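Local coordinates for protein tyrosine phosphatase PRL-1 (Leishmania major, PDB 3S4O), which catalyses the dephosphorylation of phosphotyrosine in proteins and may act as a virulence factor supporting survival of the parasite inside host macrophages, at residues 48-59 against 109-117; 118-128 against 146-154. All blocks are in the same frame, centred on the assembly; numbering follows the deposited sequence. Where two conformers were deposited one is given.

Interaction 1 of 2, residues 48-59 against 109-117. With THJ (thiosulfate), chain C.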
loop_
_atom_site.group_PDB
_atom_site.type_symbol
_atom_site.label_atom_id
_atom_site.label_comp_id
_atom_site.label_asym_id
_atom_site.label_seq_id
_atom_site.Cartn_x
_atom_site.Cartn_y
_atom_site.Cartn_z
ATOM N N VAL A 48 -5.199 -5.273 9.537
ATOM C CA VAL A 48 -4.724 -4.027 8.958
ATOM C C VAL A 48 -4.380 -2.995 10.025
ATOM O O VAL A 48 -5.185 -2.674 10.885
ATOM C CB VAL A 48 -5.715 -3.419 7.941
ATOM C CG1 VAL A 48 -5.230 -2.035 7.513
ATOM C CG2 VAL A 48 -5.853 -4.356 6.722
ATOM N N ARG A 49 -3.172 -2.460 9.916
ATOM C CA ARG A 49 -2.642 -1.477 10.851
ATOM C C ARG A 49 -2.834 -0.060 10.292
ATOM O O ARG A 49 -3.196 0.872 11.012
ATOM C CB ARG A 49 -1.146 -1.786 11.096
ATOM C CG ARG A 49 -0.411 -0.850 12.057
ATOM C CD ARG A 49 -0.854 -1.016 13.513
ATOM N NE ARG A 49 -2.062 -0.248 13.818
ATOM C CZ ARG A 49 -2.096 1.063 14.079
ATOM N NH1 ARG A 49 -0.983 1.794 14.111
ATOM N NH2 ARG A 49 -3.264 1.650 14.332
ATOM N N HIS A 50 -2.564 0.074 9.001
ATOM C CA HIS A 50 -2.570 1.363 8.307
ATOM C C HIS A 50 -3.432 1.267 7.045
ATOM O O HIS A 50 -3.343 0.299 6.306
ATOM C CB HIS A 50 -1.146 1.753 7.897
ATOM C CG HIS A 50 -0.250 2.079 9.049
ATOM N ND1 HIS A 50 -0.377 3.243 9.781
ATOM C CD2 HIS A 50 0.783 1.396 9.600
ATOM C CE1 HIS A 50 0.528 3.256 10.746
ATOM N NE2 HIS A 50 1.248 2.147 10.656
ATOM N N LEU A 51 -4.266 2.270 6.832
ATOM C CA LEU A 51 -5.057 2.382 5.613
ATOM C C LEU A 51 -4.702 3.677 4.922
ATOM O O LEU A 51 -4.830 4.752 5.507
ATOM C CB LEU A 51 -6.555 2.336 5.896
ATOM C CG LEU A 51 -7.485 2.267 4.668
ATOM C CD1 LEU A 51 -7.242 1.061 3.786
ATOM C CD2 LEU A 51 -8.945 2.302 5.113
ATOM N N VAL A 52 -4.230 3.554 3.686
ATOM C CA VAL A 52 -3.812 4.701 2.883
ATOM C C VAL A 52 -4.801 4.900 1.748
ATOM O O VAL A 52 -5.023 4.002 0.922
ATOM C CB VAL A 52 -2.385 4.508 2.315
ATOM C CG1 VAL A 52 -1.939 5.726 1.485
ATOM C CG2 VAL A 52 -1.400 4.256 3.441
ATOM N N ARG A 53 -5.436 6.058 1.721
ATOM C CA ARG A 53 -6.282 6.373 0.577
ATOM C C ARG A 53 -5.612 7.422 -0.282
ATOM O O ARG A 53 -5.239 8.494 0.195
ATOM C CB ARG A 53 -7.704 6.772 0.966
ATOM C CG ARG A 53 -7.835 7.912 1.906
ATOM C CD ARG A 53 -9.245 7.930 2.494
ATOM N NE ARG A 53 -9.514 9.184 3.183
ATOM C CZ ARG A 53 -10.723 9.644 3.487
ATOM N NH1 ARG A 53 -11.815 8.959 3.169
ATOM N NH2 ARG A 53 -10.830 10.806 4.114
ATOM N N VAL A 54 -5.453 7.082 -1.554
ATOM C CA VAL A 54 -4.750 7.937 -2.494
ATOM C C VAL A 54 -5.714 8.621 -3.475
ATOM O O VAL A 54 -5.264 9.248 -4.424
ATOM C CB VAL A 54 -3.633 7.158 -3.241
ATOM C CG1 VAL A 54 -2.525 6.756 -2.269
ATOM C CG2 VAL A 54 -4.175 5.922 -3.927
ATOM N N CYS A 55 -7.021 8.537 -3.189
ATOM C CA CYS A 55 -8.082 9.118 -4.033
ATOM C C CYS A 55 -8.735 10.243 -3.262
ATOM O O CYS A 55 -8.429 10.448 -2.089
ATOM C CB CYS A 55 -9.175 8.084 -4.351
ATOM S SG CYS A 55 -9.984 7.376 -2.859
ATOM N N GLY A 56 -9.658 10.959 -3.901
ATOM C CA GLY A 56 -10.401 12.013 -3.217
ATOM C C GLY A 56 -11.424 11.367 -2.284
ATOM O O GLY A 56 -12.074 10.389 -2.683
ATOM N N PRO A 57 -11.557 11.870 -1.043
ATOM C CA PRO A 57 -12.440 11.226 -0.051
ATOM C C PRO A 57 -13.804 10.883 -0.631
ATOM O O PRO A 57 -14.414 11.701 -1.314
ATOM C CB PRO A 57 -12.593 12.283 1.049
ATOM C CG PRO A 57 -11.743 13.448 0.636
ATOM C CD PRO A 57 -11.494 13.323 -0.819
ATOM N N THR A 58 -14.232 9.656 -0.382
ATOM C CA THR A 58 -15.552 9.172 -0.757
ATOM C C THR A 58 -16.327 8.745 0.499
ATOM O O THR A 58 -17.459 8.249 0.409
ATOM C CB THR A 58 -15.410 8.008 -1.767
ATOM O OG1 THR A 58 -15.300 8.548 -3.090
ATOM C CG2 THR A 58 -16.596 7.049 -1.709
ATOM N N TYR A 59 -15.725 8.988 1.664
ATOM C CA TYR A 59 -16.302 8.584 2.948
ATOM C C TYR A 59 -15.573 9.196 4.145
ATOM O O TYR A 59 -14.505 9.796 4.010
ATOM C CB TYR A 59 -16.293 7.053 3.078
ATOM C CG TYR A 59 -14.914 6.471 3.243
ATOM C CD1 TYR A 59 -14.127 6.168 2.135
ATOM C CD2 TYR A 59 -14.391 6.236 4.506
ATOM C CE1 TYR A 59 -12.852 5.643 2.289
ATOM C CE2 TYR A 59 -13.116 5.703 4.674
ATOM C CZ TYR A 59 -12.355 5.411 3.562
ATOM O OH TYR A 59 -11.096 4.882 3.732
ATOM N N PRO A 109 4.912 -8.896 11.089
ATOM C CA PRO A 109 4.842 -8.005 9.928
ATOM C C PRO A 109 3.474 -7.336 9.783
ATOM O O PRO A 109 2.457 -8.013 9.737
ATOM C CB PRO A 109 5.132 -8.938 8.748
ATOM C CG PRO A 109 5.976 -10.040 9.342
ATOM C CD PRO A 109 5.455 -10.228 10.731
ATOM N N PRO A 110 3.446 -6.012 9.761
ATOM C CA PRO A 110 2.199 -5.290 9.561
ATOM C C PRO A 110 1.578 -5.484 8.190
ATOM O O PRO A 110 2.286 -5.621 7.187
ATOM C CB PRO A 110 2.597 -3.823 9.704
ATOM C CG PRO A 110 4.037 -3.776 9.563
ATOM C CD PRO A 110 4.619 -5.138 9.646
ATOM N N THR A 111 0.250 -5.505 8.180
ATOM C CA THR A 111 -0.526 -5.412 6.971
ATOM C C THR A 111 -0.889 -3.946 6.782
ATOM O O THR A 111 -1.333 -3.263 7.714
ATOM C CB THR A 111 -1.776 -6.315 7.008
ATOM O OG1 THR A 111 -1.368 -7.676 7.177
ATOM C CG2 THR A 111 -2.569 -6.207 5.707
ATOM N N ILE A 112 -0.643 -3.461 5.573
ATOM C CA ILE A 112 -0.887 -2.076 5.233
ATOM C C ILE A 112 -1.779 -2.060 4.022
ATOM O O ILE A 112 -1.447 -2.637 2.994
ATOM C CB ILE A 112 0.433 -1.323 4.970
ATOM C CG1 ILE A 112 1.231 -1.218 6.283
ATOM C CG2 ILE A 112 0.174 0.072 4.349
ATOM C CD1 ILE A 112 2.706 -1.223 6.077
ATOM N N GLY A 113 -2.936 -1.426 4.160
ATOM C CA GLY A 113 -3.914 -1.355 3.082
ATOM C C GLY A 113 -3.793 -0.082 2.276
ATOM O O GLY A 113 -3.434 0.966 2.803
ATOM N N VAL A 114 -4.088 -0.192 0.985
ATOM C CA VAL A 114 -4.067 0.935 0.070
ATOM C C VAL A 114 -5.228 0.844 -0.920
ATOM O O VAL A 114 -5.395 -0.157 -1.595
ATOM C CB VAL A 114 -2.739 1.035 -0.725
ATOM C CG1 VAL A 114 -2.650 2.377 -1.429
ATOM C CG2 VAL A 114 -1.533 0.851 0.180
ATOM N N HIS A 115 -6.033 1.897 -0.990
ATOM C CA HIS A 115 -7.120 1.952 -1.966
ATOM C C HIS A 115 -7.211 3.279 -2.700
ATOM O O HIS A 115 -6.759 4.310 -2.222
ATOM C CB HIS A 115 -8.479 1.591 -1.327
ATOM C CG HIS A 115 -9.068 2.664 -0.465
ATOM N ND1 HIS A 115 -9.693 3.775 -0.989
ATOM C CD2 HIS A 115 -9.162 2.778 0.881
ATOM C CE1 HIS A 115 -10.119 4.542 -0.004
ATOM N NE2 HIS A 115 -9.816 3.956 1.143
ATOM N N CYS A 116 -7.791 3.224 -3.890
ATOM C CA CYS A 116 -8.222 4.422 -4.584
ATOM C C CYS A 116 -9.660 4.169 -5.053
ATOM O O CYS A 116 -10.587 4.249 -4.250
ATOM C CB CYS A 116 -7.253 4.765 -5.713
ATOM S SG CYS A 116 -7.254 6.492 -6.330
ATOM N N VAL A 117 -9.851 3.890 -6.341
ATOM C CA VAL A 117 -11.108 3.334 -6.851
ATOM C C VAL A 117 -10.860 1.987 -7.528
ATOM O O VAL A 117 -11.145 0.945 -6.939
ATOM C CB VAL A 117 -11.829 4.286 -7.835
ATOM C CG1 VAL A 117 -13.295 3.884 -7.960
ATOM C CG2 VAL A 117 -11.707 5.734 -7.391
HETATM S S1 THJ C . -6.604 3.755 -9.333
HETATM O O1 THJ C . -6.050 5.127 -9.357
HETATM O O2 THJ C . -6.180 3.040 -10.561
HETATM O O3 THJ C . -8.085 3.813 -9.325
HETATM S S2 THJ C . -5.955 2.811 -7.762
#

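Interaction 2 of 2, residues 118-128 against 146-154. With THJ (thiosulfate), chain C.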
loop_
_atom_site.group_PDB
_atom_site.type_symbol
_atom_site.label_atom_id
_atom_site.label_comp_id
_atom_site.label_asym_id
_atom_site.label_seq_id
_atom_site.Cartn_x
_atom_site.Cartn_y
_atom_site.Cartn_z
ATOM N N ALA A 118 -10.304 2.021 -8.742
ATOM C CA ALA A 118 -10.138 0.831 -9.600
ATOM C C ALA A 118 -9.068 -0.139 -9.089
ATOM O O ALA A 118 -9.169 -1.351 -9.301
ATOM C CB ALA A 118 -9.807 1.255 -11.033
ATOM N N GLY A 119 -8.044 0.402 -8.431
ATOM C CA GLY A 119 -6.923 -0.399 -7.961
ATOM C C GLY A 119 -6.004 -0.762 -9.113
ATOM O O GLY A 119 -5.256 -1.739 -9.022
ATOM N N LEU A 120 -6.060 0.031 -10.187
ATOM C CA LEU A 120 -5.287 -0.217 -11.406
ATOM C C LEU A 120 -4.094 0.722 -11.615
ATOM O O LEU A 120 -3.280 0.516 -12.511
ATOM C CB LEU A 120 -6.206 -0.142 -12.624
ATOM C CG LEU A 120 -7.163 -1.330 -12.742
ATOM C CD1 LEU A 120 -8.180 -1.084 -13.857
ATOM C CD2 LEU A 120 -6.402 -2.638 -12.961
ATOM N N GLY A 121 -3.975 1.751 -10.798
ATOM C CA GLY A 121 -2.985 2.783 -11.067
ATOM C C GLY A 121 -2.284 3.251 -9.820
ATOM O O GLY A 121 -1.171 2.819 -9.524
ATOM N N ARG A 122 -2.973 4.102 -9.071
ATOM C CA ARG A 122 -2.360 4.860 -7.991
ATOM C C ARG A 122 -2.001 3.973 -6.797
ATOM O O ARG A 122 -0.896 4.059 -6.252
ATOM C CB ARG A 122 -3.313 5.968 -7.564
ATOM C CG ARG A 122 -3.433 7.059 -8.560
ATOM C CD ARG A 122 -4.454 8.085 -8.087
ATOM N NE ARG A 122 -5.773 7.710 -8.568
ATOM C CZ ARG A 122 -6.844 8.491 -8.548
ATOM N NH1 ARG A 122 -6.792 9.716 -8.043
ATOM N NH2 ARG A 122 -7.987 8.027 -9.029
ATOM N N ALA A 123 -2.943 3.128 -6.404
ATOM C CA ALA A 123 -2.709 2.173 -5.323
ATOM C C ALA A 123 -1.531 1.238 -5.611
ATOM O O ALA A 123 -0.607 1.181 -4.809
ATOM C CB ALA A 123 -3.975 1.374 -4.988
ATOM N N PRO A 124 -1.537 0.538 -6.749
ATOM C CA PRO A 124 -0.453 -0.383 -7.071
ATOM C C PRO A 124 0.915 0.255 -7.203
ATOM O O PRO A 124 1.921 -0.408 -6.928
ATOM C CB PRO A 124 -0.851 -0.952 -8.439
ATOM C CG PRO A 124 -2.271 -0.808 -8.518
ATOM C CD PRO A 124 -2.650 0.397 -7.704
ATOM N N ILE A 125 0.990 1.506 -7.650
ATOM C CA ILE A 125 2.310 2.070 -7.860
ATOM C C ILE A 125 3.010 2.372 -6.546
ATOM O O ILE A 125 4.220 2.288 -6.487
ATOM C CB ILE A 125 2.357 3.251 -8.846
ATOM C CG1 ILE A 125 3.715 3.179 -9.574
ATOM C CG2 ILE A 125 2.123 4.583 -8.144
ATOM C CD1 ILE A 125 4.008 4.303 -10.469
ATOM N N LEU A 126 2.259 2.663 -5.484
ATOM C CA LEU A 126 2.845 2.814 -4.140
ATOM C C LEU A 126 3.412 1.499 -3.656
ATOM O O LEU A 126 4.475 1.447 -3.028
ATOM C CB LEU A 126 1.806 3.295 -3.123
ATOM C CG LEU A 126 1.595 4.814 -3.020
ATOM C CD1 LEU A 126 0.995 5.122 -1.658
ATOM C CD2 LEU A 126 2.877 5.636 -3.233
ATOM N N VAL A 127 2.682 0.426 -3.926
ATOM C CA VAL A 127 3.120 -0.906 -3.519
ATOM C C VAL A 127 4.364 -1.292 -4.301
ATOM O O VAL A 127 5.340 -1.773 -3.728
ATOM C CB VAL A 127 2.009 -1.939 -3.697
ATOM C CG1 VAL A 127 2.540 -3.344 -3.508
ATOM C CG2 VAL A 127 0.891 -1.643 -2.716
ATOM N N ALA A 128 4.338 -1.034 -5.604
ATOM C CA ALA A 128 5.474 -1.306 -6.474
ATOM C C ALA A 128 6.715 -0.618 -5.922
ATOM O O ALA A 128 7.787 -1.202 -5.837
ATOM C CB ALA A 128 5.184 -0.825 -7.882
ATOM N N ILE A 146 2.963 -7.330 -9.480
ATOM C CA ILE A 146 1.664 -6.709 -9.226
ATOM C C ILE A 146 0.664 -7.093 -10.308
ATOM O O ILE A 146 -0.497 -7.358 -10.016
ATOM C CB ILE A 146 1.777 -5.162 -9.113
ATOM C CG1 ILE A 146 2.350 -4.787 -7.737
ATOM C CG2 ILE A 146 0.426 -4.487 -9.327
ATOM C CD1 ILE A 146 3.078 -3.463 -7.681
ATOM N N ARG A 147 1.135 -7.151 -11.550
ATOM C CA ARG A 147 0.286 -7.525 -12.698
ATOM C C ARG A 147 -0.150 -9.000 -12.694
ATOM O O ARG A 147 -1.196 -9.350 -13.250
ATOM C CB ARG A 147 0.985 -7.208 -14.016
ATOM C CG ARG A 147 0.961 -5.746 -14.362
ATOM C CD ARG A 147 1.715 -5.471 -15.634
ATOM N NE ARG A 147 1.630 -4.059 -15.983
ATOM C CZ ARG A 147 2.389 -3.459 -16.889
ATOM N NH1 ARG A 147 3.302 -4.143 -17.571
ATOM N NH2 ARG A 147 2.230 -2.161 -17.125
ATOM N N GLU A 148 0.661 -9.858 -12.089
ATOM C CA GLU A 148 0.279 -11.262 -11.892
ATOM C C GLU A 148 -1.065 -11.308 -11.191
ATOM O O GLU A 148 -2.008 -11.969 -11.638
ATOM C CB GLU A 148 1.272 -12.007 -10.987
ATOM C CG GLU A 148 2.396 -12.784 -11.692
ATOM C CD GLU A 148 3.497 -13.230 -10.726
ATOM O OE1 GLU A 148 3.128 -13.813 -9.684
ATOM O OE2 GLU A 148 4.711 -13.004 -11.001
ATOM N N LYS A 149 -1.127 -10.582 -10.081
ATOM C CA LYS A 149 -2.276 -10.632 -9.185
ATOM C C LYS A 149 -3.378 -9.654 -9.591
ATOM O O LYS A 149 -4.548 -9.883 -9.311
ATOM C CB LYS A 149 -1.824 -10.367 -7.748
ATOM C CG LYS A 149 -0.615 -11.206 -7.320
ATOM C CD LYS A 149 -0.678 -11.601 -5.845
ATOM C CE LYS A 149 -1.520 -12.852 -5.599
ATOM N NZ LYS A 149 -1.119 -13.571 -4.358
ATOM N N ARG A 150 -2.985 -8.576 -10.259
ATOM C CA ARG A 150 -3.905 -7.523 -10.694
ATOM C C ARG A 150 -3.663 -7.157 -12.161
ATOM O O ARG A 150 -2.796 -6.341 -12.477
ATOM C CB ARG A 150 -3.728 -6.296 -9.786
ATOM C CG ARG A 150 -4.989 -5.467 -9.520
ATOM C CD ARG A 150 -5.301 -5.502 -8.038
ATOM N NE ARG A 150 -6.383 -4.588 -7.685
ATOM C CZ ARG A 150 -7.289 -4.797 -6.732
ATOM N NH1 ARG A 150 -7.276 -5.904 -5.997
ATOM N NH2 ARG A 150 -8.224 -3.884 -6.516
ATOM N N LYS A 151 -4.440 -7.750 -13.062
ATOM C CA LYS A 151 -4.217 -7.537 -14.499
ATOM C C LYS A 151 -4.524 -6.086 -14.887
ATOM O O LYS A 151 -5.475 -5.467 -14.386
ATOM C CB LYS A 151 -4.989 -8.544 -15.384
ATOM C CG LYS A 151 -4.236 -9.912 -15.622
ATOM C CD LYS A 151 -4.123 -10.324 -17.106
ATOM C CE LYS A 151 -3.139 -11.489 -17.278
ATOM N NZ LYS A 151 -3.023 -11.979 -18.688
ATOM N N GLY A 152 -3.668 -5.538 -15.746
ATOM C CA GLY A 152 -3.831 -4.178 -16.237
ATOM C C GLY A 152 -3.346 -3.070 -15.315
ATOM O O GLY A 152 -3.542 -1.891 -15.607
ATOM N N ALA A 153 -2.721 -3.429 -14.200
ATOM C CA ALA A 153 -2.194 -2.412 -13.277
ATOM C C ALA A 153 -1.056 -1.576 -13.881
ATOM O O ALA A 153 -0.220 -2.110 -14.615
ATOM C CB ALA A 153 -1.732 -3.058 -11.985
ATOM N N ILE A 154 -1.065 -0.268 -13.574
ATOM C CA ILE A 154 0.064 0.658 -13.775
ATOM C C ILE A 154 0.241 1.123 -15.225
ATOM O O ILE A 154 0.617 0.341 -16.095
ATOM C CB ILE A 154 1.408 0.085 -13.213
ATOM C CG1 ILE A 154 1.312 -0.157 -11.697
ATOM C CG2 ILE A 154 2.571 1.036 -13.514
ATOM C CD1 ILE A 154 2.499 -0.885 -11.141
HETATM S S1 THJ C . -6.604 3.755 -9.333
HETATM O O1 THJ C . -6.050 5.127 -9.357
HETATM O O2 THJ C . -6.180 3.040 -10.561
HETATM O O3 THJ C . -8.085 3.813 -9.325
HETATM S S2 THJ C . -5.955 2.811 -7.762
#

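Interaction 1 of 2, residues 48-59 against 109-117
Neighbouring parallel strands of the central sheet, 48-53 and 111-115, pair here, and 111-115 runs into the loop that starts at Cys116, the predicted phosphocysteine nucleophile. Their axes diverge by only 15°, and a ladder of backbone bonds runs from Arg49 N-Thr111 O through Gly113 N-His50 O, Val52 N-Gly113 O and His115 N-Val52 O. A last rung, Val54 N to His115 O at 3.1 Å, carries the pairing just beyond strand 48-53. On one face Val52 and Val114 lie side by side, and Val114 reaches helix 122-133. On the other, Gly113 lacks a side chain, and Leu51 CD1 extends past it to His115 CD2, 3.9 Å away. With CG placed between backbone N and carbonyl carbon (chi1 75°), the His115 ring swings over strand 48-53, its CE1 3.4 Å from Arg53 CB. At the ring edge, His115 NE2 and Tyr59 OH share a hydrogen bond of 3.0 Å; the rings meet rim to rim. Arg53 NH1 sits above the centre of the Tyr59 ring and bonds to Tyr59 O. Tyr59 is thus gripped at its hydroxyl by His115 and at its ring face and carbonyl by Arg53, whose NE bonds to Ser73. Cys55 and Cys116 are a known disulfide pair, yet in the Cys55 conformer described their SG atoms are 4.5 Å apart. This strand-to-loop junction is characteristic of the cysteine-based protein tyrosine phosphatase fold.

Interaction 2 of 2, residues 118-128 against 146-154
Pro124, on the first turn of helix 122-128, packs against both Ile146 and Ile154, and this apolar cluster is the tight part of the contact. Pro124 CB lies 3.9 Å from Ile146 CG2 and 4.0 Å from Ile154 CG1, so this one carbon meets both isoleucines. One turn further along the helix, Ile146 CD1 presses on Ala128 CB at 3.4 Å, tight for two carbons. Beside the cluster, Ile154 N donates to Leu120 O over 2.6 Å in a nearly straight bond (173°), tying the anion-binding loop to the residue just after the type II turn 150-153. Arg147 fastens the exit of the turn, NE donating to Ala153 O and NH2 to Ile154 O, both in the guanidinium plane. The outer side is looser. Of the exposed Leu120 side chain, the CD2 branch reaches across, resting on Lys151 O at 3.3 Å. Arg150 NE makes just a weak bond to Gly119 O, its NH1 going on to Thr8. Inside the loop, Ala118 N donates to thiosulfate O3, with a weaker bond from Leu120 N to O2. A backbone-lined anion nest at a helix N-terminus, with Gly121 as N-cap, is the hallmark of the CX5R P-loop of tyrosine phosphatases.

Overall arrangement
Interaction 1 closes where interaction 2 opens: Val117 is followed by Ala118, and the centres of the two contacts lie about 14 Å apart. Strand 111-115, the loop and helix 122-133 thus form one continuous unit, which interaction 1 ties to strand 48-53 and interaction 2 to the end of helix 139-149 and the turn after it. The two pack against each other, Val54 CG2 lying 3.7 Å from Arg122 CB, and Val114 CG1 3.9 Å from Ala123 CA. Thiosulfate bridges them at the active site: its O1 lies 3.5 Å from Cys116 SG, and its oxygens face the loop amides and Arg122. Asp78, the inferred proton donor, has its side chain about 6 Å from that of Cys116.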